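PDB 3NCO: endoglucanase FnCel5A from Fervidobacterium nodosum, which probably hydrolyses internal beta-1,4-glucosidic bonds of cellulose, acting as an endoglucanase of glycoside hydrolase family 5. Local coordinates for residues A[17-21]-A[288-292]; A[49-55]-A[309-315]; A[154-159]-A[189-193]; A[162-166]-A[193-198]. All coordinates share one frame; numbering follows the deposited sequence.

Contact 1. Residues A[17-21]-A[288-292]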
loop_
_atom_site.group_PDB
_atom_site.type_symbol
_atom_site.label_atom_id
_atom_site.label_comp_id
_atom_site.label_asym_id
_atom_site.label_seq_id
_atom_site.Cartn_x
_atom_site.Cartn_y
_atom_site.Cartn_z
ATOM N N ASN A 17 12.813 -2.622 -5.672
ATOM C CA ASN A 17 12.253 -2.292 -4.332
ATOM C C ASN A 17 12.902 -1.033 -3.773
ATOM O O ASN A 17 12.227 -0.187 -3.206
ATOM C CB ASN A 17 12.433 -3.472 -3.362
ATOM C CG ASN A 17 11.691 -3.273 -2.057
ATOM O OD1 ASN A 17 10.499 -2.982 -2.031
ATOM N ND2 ASN A 17 12.401 -3.498 -0.961
ATOM N N LYS A 18 14.207 -0.866 -4.021
ATOM C CA LYS A 18 14.920 0.350 -3.551
ATOM C C LYS A 18 14.396 1.614 -4.223
ATOM O O LYS A 18 14.450 2.726 -3.645
ATOM C CB LYS A 18 16.428 0.212 -3.825
ATOM C CG LYS A 18 17.104 -0.580 -2.761
ATOM C CD LYS A 18 18.549 -0.910 -3.151
ATOM C CE LYS A 18 19.518 0.099 -2.540
ATOM N NZ LYS A 18 19.329 1.480 -3.108
HETATM N N MSE A 19 13.893 1.449 -5.446
HETATM C CA MSE A 19 13.262 2.569 -6.163
HETATM C C MSE A 19 11.972 3.066 -5.503
HETATM O O MSE A 19 11.629 4.261 -5.616
HETATM C CB MSE A 19 13.023 2.208 -7.608
HETATM C CG MSE A 19 14.301 2.101 -8.424
HETATM SE SE MSE A 19 13.823 1.347 -10.206
HETATM C CE MSE A 19 12.269 2.405 -10.669
ATOM N N ILE A 20 11.265 2.172 -4.812
ATOM C CA ILE A 20 10.105 2.616 -3.999
ATOM C C ILE A 20 10.585 3.629 -2.946
ATOM O O ILE A 20 9.917 4.632 -2.684
ATOM C CB ILE A 20 9.363 1.419 -3.334
ATOM C CG1 ILE A 20 8.831 0.486 -4.443
ATOM C CG2 ILE A 20 8.228 1.908 -2.404
ATOM C CD1 ILE A 20 8.203 -0.788 -3.834
ATOM N N GLY A 21 11.735 3.337 -2.346
ATOM C CA GLY A 21 12.338 4.251 -1.395
ATOM C C GLY A 21 11.422 4.697 -0.261
ATOM O O GLY A 21 10.919 3.902 0.508
ATOM N N PHE A 288 13.816 -2.345 4.174
ATOM C CA PHE A 288 12.444 -2.297 3.652
ATOM C C PHE A 288 12.182 -0.945 2.986
ATOM O O PHE A 288 12.501 0.099 3.537
ATOM C CB PHE A 288 11.402 -2.444 4.768
ATOM C CG PHE A 288 11.510 -3.720 5.570
ATOM C CD1 PHE A 288 12.244 -4.809 5.116
ATOM C CD2 PHE A 288 10.813 -3.837 6.796
ATOM C CE1 PHE A 288 12.321 -5.956 5.890
ATOM C CE2 PHE A 288 10.849 -5.011 7.581
ATOM C CZ PHE A 288 11.609 -6.085 7.096
ATOM N N SER A 289 11.606 -0.959 1.795
ATOM C CA SER A 289 11.049 0.280 1.277
ATOM C C SER A 289 9.772 0.587 2.053
ATOM O O SER A 289 9.328 -0.213 2.858
ATOM C CB SER A 289 10.770 0.158 -0.176
ATOM O OG SER A 289 9.775 -0.825 -0.341
ATOM N N LEU A 290 9.212 1.784 1.870
ATOM C CA LEU A 290 8.060 2.130 2.756
ATOM C C LEU A 290 7.214 3.236 2.144
ATOM O O LEU A 290 7.749 4.092 1.413
ATOM C CB LEU A 290 8.575 2.531 4.147
ATOM C CG LEU A 290 9.568 3.691 4.089
ATOM C CD1 LEU A 290 8.861 5.015 4.366
ATOM C CD2 LEU A 290 10.732 3.507 5.054
ATOM N N ALA A 291 5.912 3.203 2.476
ATOM C CA ALA A 291 4.909 4.218 2.047
ATOM C C ALA A 291 4.087 4.611 3.312
ATOM O O ALA A 291 3.472 3.752 3.983
ATOM C CB ALA A 291 3.967 3.624 0.960
ATOM N N TYR A 292 4.130 5.887 3.697
ATOM C CA TYR A 292 3.323 6.313 4.818
ATOM C C TYR A 292 1.843 6.391 4.417
ATOM O O TYR A 292 1.543 6.834 3.329
ATOM C CB TYR A 292 3.891 7.686 5.326
ATOM C CG TYR A 292 3.069 8.315 6.415
ATOM C CD1 TYR A 292 3.322 8.021 7.767
ATOM C CD2 TYR A 292 2.052 9.224 6.112
ATOM C CE1 TYR A 292 2.548 8.560 8.746
ATOM C CE2 TYR A 292 1.294 9.804 7.115
ATOM C CZ TYR A 292 1.554 9.448 8.440
ATOM O OH TYR A 292 0.780 9.990 9.456
#
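The side chain of Ser-289 lies against Ile-20 and ends at the amide of Asn-17. Ser-289 CB packs 3.7 Å from Ile-20 CB. Its hydroxyl donates a hydrogen bond to Asn-17, with OG 2.8 Å from OD1. The donor stands above the carbonyl plane of the Asn-17 amide, 42° out of it. Two torsions bring the groups together. Ser-289 OG sits between its own backbone N and carbonyl carbon (chi1 64°), which points it at the helix. Asn-17 CG is turned away from its backbone N (chi1 -171°), and this carries OD1 across to the serine. The other end of the amide is also held, since Asn-17 ND2 donates to Ile-256 O. The whole amide is therefore fixed in rotation.

The second bond is between backbones. Leu-290 N donates to Gly-21 O over 3.0 Å. Gly-21 is the first residue to leave the helix, with a positive phi. The turn there directs its carbonyl to the strand.

This is the closing seam of the TIM barrel, where the first and last strands meet. Helix 12-20 comes just before strand 22-25, and its end lies beside Ser-289 and Leu-290 of the last strand. Leu-290 and Tyr-292 also pair with Gly-23 of the first strand. On the other flank Ser-289 and Ala-291 bond to strand 256-261, and Ile-20 also touches Phe-257 and Ile-199.

Contact 2. Residues A[49-55]-A[309-315]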
loop_
_atom_site.group_PDB
_atom_site.type_symbol
_atom_site.label_atom_id
_atom_site.label_comp_id
_atom_site.label_asym_id
_atom_site.label_seq_id
_atom_site.Cartn_x
_atom_site.Cartn_y
_atom_site.Cartn_z
ATOM N N ILE A 49 3.701 18.373 -5.741
ATOM C CA ILE A 49 3.902 18.643 -4.291
ATOM C C ILE A 49 4.629 17.506 -3.578
ATOM O O ILE A 49 5.589 17.695 -2.834
ATOM C CB ILE A 49 2.534 18.961 -3.667
ATOM C CG1 ILE A 49 2.062 20.331 -4.181
ATOM C CG2 ILE A 49 2.546 18.953 -2.149
ATOM C CD1 ILE A 49 0.582 20.592 -4.004
ATOM N N ILE A 50 4.137 16.308 -3.812
ATOM C CA ILE A 50 4.780 15.132 -3.252
ATOM C C ILE A 50 6.246 14.989 -3.677
ATOM O O ILE A 50 7.131 14.703 -2.861
ATOM C CB ILE A 50 3.938 13.854 -3.626
ATOM C CG1 ILE A 50 2.564 13.902 -2.902
ATOM C CG2 ILE A 50 4.703 12.520 -3.271
ATOM C CD1 ILE A 50 1.580 12.826 -3.369
ATOM N N LYS A 51 6.495 15.155 -4.971
ATOM C CA LYS A 51 7.870 14.981 -5.467
ATOM C C LYS A 51 8.742 16.082 -4.888
ATOM O O LYS A 51 9.832 15.781 -4.401
ATOM C CB LYS A 51 7.913 15.022 -6.995
ATOM C CG LYS A 51 9.371 14.887 -7.615
ATOM C CD LYS A 51 9.956 13.502 -7.361
ATOM C CE LYS A 51 11.380 13.347 -7.974
ATOM N NZ LYS A 51 11.793 11.916 -7.879
ATOM N N GLU A 52 8.258 17.342 -4.909
ATOM C CA GLU A 52 9.081 18.467 -4.390
ATOM C C GLU A 52 9.497 18.236 -2.948
ATOM O O GLU A 52 10.604 18.661 -2.520
ATOM C CB GLU A 52 8.362 19.842 -4.446
ATOM C CG GLU A 52 7.861 20.250 -5.779
ATOM C CD GLU A 52 7.062 21.577 -5.779
ATOM O OE1 GLU A 52 7.593 22.546 -6.398
ATOM O OE2 GLU A 52 5.909 21.657 -5.210
ATOM N N ARG A 53 8.606 17.635 -2.164
ATOM C CA ARG A 53 8.913 17.414 -0.743
ATOM C C ARG A 53 10.000 16.371 -0.552
ATOM O O ARG A 53 10.696 16.377 0.491
ATOM C CB ARG A 53 7.643 17.076 0.053
ATOM C CG ARG A 53 7.869 16.882 1.552
ATOM C CD ARG A 53 8.450 18.173 2.221
ATOM N NE ARG A 53 8.670 18.018 3.662
ATOM C CZ ARG A 53 9.760 17.445 4.185
ATOM N NH1 ARG A 53 10.724 16.989 3.381
ATOM N NH2 ARG A 53 9.890 17.317 5.514
ATOM N N GLY A 54 10.159 15.504 -1.559
ATOM C CA GLY A 54 11.278 14.576 -1.588
ATOM C C GLY A 54 10.887 13.102 -1.485
ATOM O O GLY A 54 11.756 12.251 -1.367
ATOM N N PHE A 55 9.578 12.801 -1.557
ATOM C CA PHE A 55 9.136 11.393 -1.652
ATOM C C PHE A 55 9.611 10.793 -2.985
ATOM O O PHE A 55 9.762 11.540 -3.971
ATOM C CB PHE A 55 7.603 11.300 -1.530
ATOM C CG PHE A 55 7.118 11.636 -0.140
ATOM C CD1 PHE A 55 7.190 10.692 0.869
ATOM C CD2 PHE A 55 6.641 12.907 0.163
ATOM C CE1 PHE A 55 6.753 10.975 2.177
ATOM C CE2 PHE A 55 6.265 13.248 1.460
ATOM C CZ PHE A 55 6.277 12.261 2.476
ATOM N N TRP A 309 2.914 21.189 4.468
ATOM C CA TRP A 309 3.154 19.935 5.194
ATOM C C TRP A 309 3.139 20.125 6.720
ATOM O O TRP A 309 3.621 21.148 7.229
ATOM C CB TRP A 309 4.502 19.357 4.786
ATOM C CG TRP A 309 4.558 18.987 3.328
ATOM C CD1 TRP A 309 5.007 19.782 2.286
ATOM C CD2 TRP A 309 4.172 17.743 2.749
ATOM N NE1 TRP A 309 4.895 19.083 1.096
ATOM C CE2 TRP A 309 4.393 17.837 1.354
ATOM C CE3 TRP A 309 3.665 16.551 3.274
ATOM C CZ2 TRP A 309 4.107 16.779 0.476
ATOM C CZ3 TRP A 309 3.357 15.509 2.403
ATOM C CH2 TRP A 309 3.608 15.617 1.022
ATOM N N ILE A 310 2.531 19.174 7.421
ATOM C CA ILE A 310 2.539 19.140 8.867
ATOM C C ILE A 310 3.926 18.693 9.279
ATOM O O ILE A 310 4.419 17.652 8.830
ATOM C CB ILE A 310 1.459 18.168 9.409
ATOM C CG1 ILE A 310 0.072 18.650 8.947
ATOM C CG2 ILE A 310 1.510 18.055 10.962
ATOM C CD1 ILE A 310 -0.974 17.530 8.940
ATOM N N GLU A 311 4.574 19.521 10.097
ATOM C CA GLU A 311 5.939 19.258 10.528
ATOM C C GLU A 311 5.996 19.308 12.052
ATOM O O GLU A 311 5.303 20.122 12.674
ATOM C CB GLU A 311 6.896 20.338 9.983
ATOM C CG GLU A 311 7.133 20.291 8.482
ATOM C CD GLU A 311 7.877 19.044 7.998
ATOM O OE1 GLU A 311 8.326 18.243 8.841
ATOM O OE2 GLU A 311 8.015 18.876 6.764
ATOM N N PRO A 312 6.869 18.487 12.656
ATOM C CA PRO A 312 7.806 17.545 12.020
ATOM C C PRO A 312 7.264 16.156 11.656
ATOM O O PRO A 312 8.063 15.270 11.302
ATOM C CB PRO A 312 8.916 17.413 13.077
ATOM C CG PRO A 312 8.182 17.559 14.376
ATOM C CD PRO A 312 7.047 18.525 14.120
ATOM N N LEU A 313 5.943 15.966 11.717
ATOM C CA LEU A 313 5.395 14.662 11.325
ATOM C C LEU A 313 5.892 14.227 9.946
ATOM O O LEU A 313 6.221 13.044 9.760
ATOM C CB LEU A 313 3.864 14.634 11.345
ATOM C CG LEU A 313 3.225 13.248 11.117
ATOM C CD1 LEU A 313 3.645 12.292 12.222
ATOM C CD2 LEU A 313 1.705 13.424 11.090
ATOM N N THR A 314 5.898 15.155 8.982
ATOM C CA THR A 314 6.299 14.792 7.604
ATOM C C THR A 314 7.734 14.342 7.579
ATOM O O THR A 314 8.077 13.343 6.942
ATOM C CB THR A 314 6.014 15.938 6.596
ATOM O OG1 THR A 314 4.597 16.180 6.576
ATOM C CG2 THR A 314 6.505 15.593 5.184
ATOM N N THR A 315 8.572 15.092 8.292
ATOM C CA THR A 315 9.992 14.697 8.410
ATOM C C THR A 315 10.141 13.325 9.093
ATOM O O THR A 315 10.998 12.518 8.715
ATOM C CB THR A 315 10.794 15.805 9.125
ATOM O OG1 THR A 315 10.651 17.021 8.370
ATOM C CG2 THR A 315 12.271 15.431 9.232
HETATM O O HOH W 1 6.041 20.171 -1.474
#
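Trp-309 pushes its indole against the end of helix 44-53, where a Schellman motif at Gly-54 closes the helix. Ile-49, Ile-50, Arg-53 and Phe-55 form the hollow. Arg-53 lies over one face, with CG 3.8 Å from the centroid of the five-membered ring, a CH-pi contact. Ile-49 O and Ile-50 CA meet the ring edge. Ile-49 CG2 touches CZ2 of Trp-309 at 3.7 Å. Phe-55 passes the far end, its CE2 3.6 Å from Trp-309 CH2, with the planes 38° apart.

Arg-53 leaves its backbone extended (chi1 -178°) and then bends at chi2 (60°). This lays its methylenes on the indole and sends the guanidinium on to Glu-311. NH2 of Arg-53 makes a salt bridge with Glu-311 OE2 at 2.7 Å, while NE bonds that oxygen weakly. NH1 pairs with the chain terminus at Lys-320. With an alanine here, the methylene packing would be lost, and Glu-311 OE2 and the terminal carboxylate would probably lack their arginine partner. Glu-311 OE1 accepts from Thr-315 N and OG1, which approach from opposite faces of its plane. Water 1 donates to Ile-49 O at 2.9 Å and accepts from Trp-309 NE1 at 3.0 Å.

Contact 3. Residues A[154-159]-A[189-193]. With PO4 (phosphate ion), chain E.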
loop_
_atom_site.group_PDB
_atom_site.type_symbol
_atom_site.label_atom_id
_atom_site.label_comp_id
_atom_site.label_asym_id
_atom_site.label_seq_id
_atom_site.Cartn_x
_atom_site.Cartn_y
_atom_site.Cartn_z
ATOM N N TRP A 154 -5.901 -17.029 -0.545
ATOM C CA TRP A 154 -5.078 -16.043 -1.207
ATOM C C TRP A 154 -3.911 -16.687 -1.908
ATOM O O TRP A 154 -3.557 -16.273 -3.001
ATOM C CB TRP A 154 -4.619 -15.055 -0.164
ATOM C CG TRP A 154 -3.664 -14.056 -0.600
ATOM C CD1 TRP A 154 -2.453 -13.841 -0.024
ATOM C CD2 TRP A 154 -3.812 -13.075 -1.666
ATOM N NE1 TRP A 154 -1.811 -12.792 -0.667
ATOM C CE2 TRP A 154 -2.638 -12.276 -1.637
ATOM C CE3 TRP A 154 -4.840 -12.746 -2.558
ATOM C CZ2 TRP A 154 -2.419 -11.210 -2.541
ATOM C CZ3 TRP A 154 -4.644 -11.654 -3.450
ATOM C CH2 TRP A 154 -3.418 -10.933 -3.443
ATOM N N ASN A 155 -3.314 -17.697 -1.297
ATOM C CA ASN A 155 -2.161 -18.343 -1.877
ATOM C C ASN A 155 -2.605 -19.011 -3.179
ATOM O O ASN A 155 -1.798 -19.193 -4.109
ATOM C CB ASN A 155 -1.626 -19.412 -0.900
ATOM C CG ASN A 155 -0.726 -18.817 0.140
ATOM O OD1 ASN A 155 -0.155 -17.779 -0.101
ATOM N ND2 ASN A 155 -0.626 -19.433 1.291
ATOM N N GLU A 156 -3.881 -19.390 -3.227
ATOM C CA GLU A 156 -4.446 -20.016 -4.425
ATOM C C GLU A 156 -4.803 -19.008 -5.517
ATOM O O GLU A 156 -4.602 -19.262 -6.728
ATOM C CB GLU A 156 -5.664 -20.894 -4.088
ATOM C CG GLU A 156 -5.265 -22.081 -3.154
ATOM C CD GLU A 156 -6.439 -22.821 -2.447
ATOM O OE1 GLU A 156 -6.174 -23.936 -1.895
ATOM O OE2 GLU A 156 -7.578 -22.300 -2.388
ATOM N N LEU A 157 -5.343 -17.859 -5.074
ATOM C CA LEU A 157 -5.829 -16.835 -5.962
ATOM C C LEU A 157 -4.773 -15.949 -6.642
ATOM O O LEU A 157 -4.826 -15.727 -7.857
ATOM C CB LEU A 157 -6.840 -15.941 -5.177
ATOM C CG LEU A 157 -7.400 -14.741 -5.943
ATOM C CD1 LEU A 157 -8.115 -15.220 -7.202
ATOM C CD2 LEU A 157 -8.380 -13.963 -5.041
ATOM N N TYR A 158 -3.863 -15.372 -5.840
ATOM C CA TYR A 158 -2.945 -14.401 -6.380
ATOM C C TYR A 158 -2.114 -14.962 -7.546
ATOM O O TYR A 158 -1.914 -14.217 -8.507
ATOM C CB TYR A 158 -2.101 -13.680 -5.296
ATOM C CG TYR A 158 -0.786 -14.332 -4.949
ATOM C CD1 TYR A 158 -0.595 -14.996 -3.713
ATOM C CD2 TYR A 158 0.290 -14.263 -5.838
ATOM C CE1 TYR A 158 0.612 -15.596 -3.388
ATOM C CE2 TYR A 158 1.517 -14.853 -5.524
ATOM C CZ TYR A 158 1.663 -15.518 -4.308
ATOM O OH TYR A 158 2.900 -16.078 -4.017
ATOM N N PRO A 159 -1.675 -16.272 -7.498
ATOM C CA PRO A 159 -0.956 -16.752 -8.698
ATOM C C PRO A 159 -1.821 -16.789 -9.936
ATOM O O PRO A 159 -1.256 -16.635 -11.025
ATOM C CB PRO A 159 -0.474 -18.169 -8.301
ATOM C CG PRO A 159 -0.456 -18.135 -6.759
ATOM C CD PRO A 159 -1.723 -17.334 -6.462
ATOM N N GLU A 189 2.542 -17.206 6.618
ATOM C CA GLU A 189 1.440 -17.945 5.998
ATOM C C GLU A 189 1.483 -17.752 4.509
ATOM O O GLU A 189 0.798 -18.434 3.802
ATOM C CB GLU A 189 0.067 -17.435 6.507
ATOM C CG GLU A 189 -0.076 -17.365 8.023
ATOM C CD GLU A 189 -0.142 -18.703 8.706
ATOM O OE1 GLU A 189 -0.304 -19.747 8.018
ATOM O OE2 GLU A 189 -0.035 -18.709 9.956
ATOM N N LEU A 190 2.268 -16.788 4.036
ATOM C CA LEU A 190 2.287 -16.485 2.594
ATOM C C LEU A 190 3.144 -17.504 1.867
ATOM O O LEU A 190 4.295 -17.738 2.269
ATOM C CB LEU A 190 2.847 -15.076 2.390
ATOM C CG LEU A 190 2.896 -14.480 1.001
ATOM C CD1 LEU A 190 1.505 -14.455 0.341
ATOM C CD2 LEU A 190 3.530 -13.056 1.059
ATOM N N LYS A 191 2.589 -18.121 0.807
ATOM C CA LYS A 191 3.343 -19.049 -0.056
ATOM C C LYS A 191 3.737 -18.321 -1.345
ATOM O O LYS A 191 2.863 -17.808 -2.056
ATOM C CB LYS A 191 2.513 -20.289 -0.375
ATOM C CG LYS A 191 3.240 -21.260 -1.197
ATOM C CD LYS A 191 2.315 -22.266 -1.867
ATOM C CE LYS A 191 1.773 -23.266 -0.866
ATOM N NZ LYS A 191 0.864 -24.178 -1.627
ATOM N N LEU A 192 5.035 -18.285 -1.638
ATOM C CA LEU A 192 5.528 -17.545 -2.805
ATOM C C LEU A 192 5.403 -18.389 -4.085
ATOM O O LEU A 192 4.886 -19.521 -4.053
ATOM C CB LEU A 192 6.935 -16.980 -2.549
ATOM C CG LEU A 192 6.991 -15.957 -1.413
ATOM C CD1 LEU A 192 8.409 -15.459 -1.210
ATOM C CD2 LEU A 192 6.095 -14.757 -1.802
ATOM N N VAL A 193 5.745 -17.812 -5.206
ATOM C CA VAL A 193 5.801 -18.535 -6.474
ATOM C C VAL A 193 7.174 -18.230 -7.056
ATOM O O VAL A 193 7.868 -17.340 -6.567
ATOM C CB VAL A 193 4.696 -18.075 -7.435
ATOM C CG1 VAL A 193 3.316 -18.502 -6.865
ATOM C CG2 VAL A 193 4.762 -16.611 -7.653
HETATM P P PO4 E . -1.751 -23.136 2.394
HETATM O O1 PO4 E . -1.464 -22.375 3.679
HETATM O O2 PO4 E . -0.707 -24.225 2.141
HETATM O O3 PO4 E . -3.116 -23.792 2.605
HETATM O O4 PO4 E . -1.656 -22.210 1.172
HETATM O O HOH W 2 0.947 -19.374 -3.643
#
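Asn-155 and Tyr-158 carry the hydrogen bonds of this contact, both aimed at the backbone of 189-193. Asn-155 uses both ends of its amide. OD1 accepts from Lys-191 N at 2.9 Å, in a nearly straight bond (169°) whose donor stands well above the carbonyl plane. ND2 donates to Glu-189 O at 3.1 Å, within the amide plane. The hydroxyl of Tyr-158 donates to Lys-191 O, with OH and O 2.6 Å apart, and it meets that oxygen on a lone pair. Water 2 donates to Lys-191 O as well, and also to Asn-155 O. Lys-191 O is thus held by two donors.

An ion adds to the polar set. A phosphate, probably from the crystallisation liquor, takes a bond from Asn-155 ND2 to its O4 at 3.0 Å. Thr-152 also binds it.

The apolar contacts lie beside these bonds. Leu-190 CD1 reaches Trp-154 NE1 at 3.8 Å and CE1 of Tyr-158 at 4.0 Å, because its CG swings away from the backbone N (chi1 -176°). The indole N-H of Trp-154 is itself bonded to Asp-177 O. Further along, Pro-159 CG packs on Val-193 CG1 at 3.8 Å.

A leucine in place of Asn-155 would probably leave Lys-191 N and Glu-189 O without their partners and let the loop shift. Two helix side chains thus read backbone groups of a segment without regular structure. The chemistry implies that the polar part of the grip on this loop, between strands 174-177 and 198-204 of the barrel, acts on its main chain, while Leu-190 and Val-193 add apolar packing.

Contact 4. Residues A[162-166]-A[193-198]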
loop_
_atom_site.group_PDB
_atom_site.type_symbol
_atom_site.label_atom_id
_atom_site.label_comp_id
_atom_site.label_asym_id
_atom_site.label_seq_id
_atom_site.Cartn_x
_atom_site.Cartn_y
_atom_site.Cartn_z
ATOM N N LEU A 162 -1.641 -13.255 -11.096
ATOM C CA LEU A 162 -0.269 -13.030 -11.590
ATOM C C LEU A 162 -0.079 -13.629 -12.993
ATOM O O LEU A 162 0.507 -12.982 -13.877
ATOM C CB LEU A 162 0.743 -13.659 -10.642
ATOM C CG LEU A 162 2.234 -13.411 -10.949
ATOM C CD1 LEU A 162 2.538 -11.898 -11.001
ATOM C CD2 LEU A 162 3.047 -14.107 -9.869
ATOM N N GLY A 163 -0.625 -14.831 -13.206
ATOM C CA GLY A 163 -0.600 -15.474 -14.527
ATOM C C GLY A 163 -1.184 -14.597 -15.624
ATOM O O GLY A 163 -0.590 -14.459 -16.739
ATOM N N GLU A 164 -2.334 -13.972 -15.349
ATOM C CA GLU A 164 -2.949 -13.085 -16.343
ATOM C C GLU A 164 -2.131 -11.811 -16.525
ATOM O O GLU A 164 -1.955 -11.323 -17.645
ATOM C CB GLU A 164 -4.377 -12.732 -15.935
ATOM C CG GLU A 164 -5.331 -13.921 -16.154
ATOM C CD GLU A 164 -5.465 -14.288 -17.624
ATOM O OE1 GLU A 164 -5.327 -13.414 -18.505
ATOM O OE2 GLU A 164 -5.712 -15.472 -17.898
ATOM N N ILE A 165 -1.621 -11.259 -15.430
ATOM C CA ILE A 165 -0.744 -10.092 -15.566
ATOM C C ILE A 165 0.463 -10.405 -16.448
ATOM O O ILE A 165 0.833 -9.598 -17.334
ATOM C CB ILE A 165 -0.272 -9.588 -14.164
ATOM C CG1 ILE A 165 -1.468 -9.015 -13.362
ATOM C CG2 ILE A 165 0.913 -8.570 -14.280
ATOM C CD1 ILE A 165 -1.165 -8.700 -11.865
ATOM N N ARG A 166 1.092 -11.551 -16.193
ATOM C CA ARG A 166 2.353 -11.895 -16.862
ATOM C C ARG A 166 2.219 -12.123 -18.370
ATOM O O ARG A 166 3.227 -12.078 -19.077
ATOM C CB ARG A 166 3.017 -13.081 -16.145
ATOM C CG ARG A 166 3.574 -12.689 -14.817
ATOM C CD ARG A 166 4.967 -12.208 -14.922
ATOM N NE ARG A 166 5.488 -11.770 -13.615
ATOM C CZ ARG A 166 5.635 -10.509 -13.225
ATOM N NH1 ARG A 166 5.315 -9.483 -13.982
ATOM N NH2 ARG A 166 6.119 -10.296 -12.028
ATOM N N VAL A 193 5.745 -17.812 -5.206
ATOM C CA VAL A 193 5.801 -18.535 -6.474
ATOM C C VAL A 193 7.174 -18.230 -7.056
ATOM O O VAL A 193 7.868 -17.340 -6.567
ATOM C CB VAL A 193 4.696 -18.075 -7.435
ATOM C CG1 VAL A 193 3.316 -18.502 -6.865
ATOM C CG2 VAL A 193 4.762 -16.611 -7.653
ATOM N N ASP A 194 7.571 -18.996 -8.054
ATOM C CA ASP A 194 8.882 -18.806 -8.646
ATOM C C ASP A 194 8.797 -17.686 -9.653
ATOM O O ASP A 194 8.634 -17.937 -10.854
ATOM C CB ASP A 194 9.316 -20.096 -9.348
ATOM C CG ASP A 194 10.810 -20.084 -9.704
ATOM O OD1 ASP A 194 11.555 -19.151 -9.288
ATOM O OD2 ASP A 194 11.230 -21.011 -10.395
ATOM N N ASP A 195 8.885 -16.454 -9.179
ATOM C CA ASP A 195 8.815 -15.290 -10.063
ATOM C C ASP A 195 9.839 -14.346 -9.477
ATOM O O ASP A 195 9.785 -14.032 -8.265
ATOM C CB ASP A 195 7.395 -14.682 -10.021
ATOM C CG ASP A 195 7.182 -13.568 -11.075
ATOM O OD1 ASP A 195 7.880 -12.549 -11.064
ATOM O OD2 ASP A 195 6.304 -13.703 -11.944
ATOM N N LYS A 196 10.724 -13.868 -10.350
ATOM C CA LYS A 196 11.813 -12.961 -9.961
ATOM C C LYS A 196 11.456 -11.494 -9.912
ATOM O O LYS A 196 12.305 -10.671 -9.562
ATOM C CB LYS A 196 13.040 -13.137 -10.871
ATOM C CG LYS A 196 13.699 -14.523 -10.823
ATOM C CD LYS A 196 13.503 -15.245 -9.471
ATOM C CE LYS A 196 14.321 -16.519 -9.418
ATOM N NZ LYS A 196 15.776 -16.196 -9.528
ATOM N N ASN A 197 10.215 -11.154 -10.247
ATOM C CA ASN A 197 9.843 -9.764 -10.235
ATOM C C ASN A 197 8.680 -9.536 -9.298
ATOM O O ASN A 197 7.725 -8.825 -9.656
ATOM C CB ASN A 197 9.545 -9.276 -11.672
ATOM C CG ASN A 197 10.811 -9.208 -12.508
ATOM O OD1 ASN A 197 10.991 -9.978 -13.446
ATOM N ND2 ASN A 197 11.697 -8.279 -12.145
ATOM N N ILE A 198 8.727 -10.145 -8.099
ATOM C CA ILE A 198 7.730 -9.861 -7.064
ATOM C C ILE A 198 8.369 -9.173 -5.833
ATOM O O ILE A 198 9.558 -9.361 -5.561
ATOM C CB ILE A 198 6.900 -11.103 -6.639
ATOM C CG1 ILE A 198 7.797 -12.239 -6.141
ATOM C CG2 ILE A 198 6.011 -11.565 -7.817
ATOM C CD1 ILE A 198 6.970 -13.335 -5.295
#
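Leu-162 reaches across to the loop with one methyl, CD2, which meets Val-193 CG2 at 3.8 Å. The two side chains run antiparallel alongside each other. The same methyl lies 3.9 Å from Asp-195 OD2 and more loosely against Ile-198 CG2. Leu-162 CG is anti to the backbone N (chi1 -175°), which carries the branch out toward the loop. Its other methyl, CD1, lies over one face of the Arg-166 guanidinium, 3.7 Å above the plane. Leucine thus links the apolar patch to the charged one.

Arg-166 makes the main polar contact. Its chain bends at chi2 (-89°) and presents the guanidinium edge to Asp-195. The grip is side-on, with one nitrogen for each carboxylate oxygen. NE donates to OD2 of Asp-195 at 2.7 Å, almost straight at 176°, and meets OD2 on its syn lone pair. NH2 of Arg-166 donates to Asp-195 OD1 at 3.0 Å, tilted from the guanidinium plane. A weak bond also runs from NH2 to Asn-197 O. NH1 is taken by Asn-169 O and Arg-172 O, in the turn after the helix.

Asp-195 is itself held in place. Its OD1 accepts from Asn-197 N at 2.8 Å, an Asx turn. The Asx turn probably helps to hold the carboxylate in position for the arginine. The chemistry implies a charge pair that joins helix 151-168 to the loop leading into strand 198-204. The pairing probably favours the ionised carboxylate, with both Asp-195 oxygens engaged by Arg-166.

Overall arrangement
All four contacts belong to one TIM barrel of eight parallel strands. Contact 1 lies at the seam where the barrel closes, and sets helix 12-20 against the last strand. Contact 2 ties helix 44-53 to the C-terminal segment, about 15 Å from contact 1 between centres. The two cross along the chain and touch through Tyr-292 and Leu-313. Contacts 3 and 4 are nested inside the loops that both close. They use successive parts of helix 151-168, share Val-193, cross along the chain, and have centres about 11 Å apart. Contacts 2 and 3 lie about 35 Å apart between centres. Contacts 1 and 2 thus join early and late chain, while 3 and 4 attach a mid-chain loop to its helix.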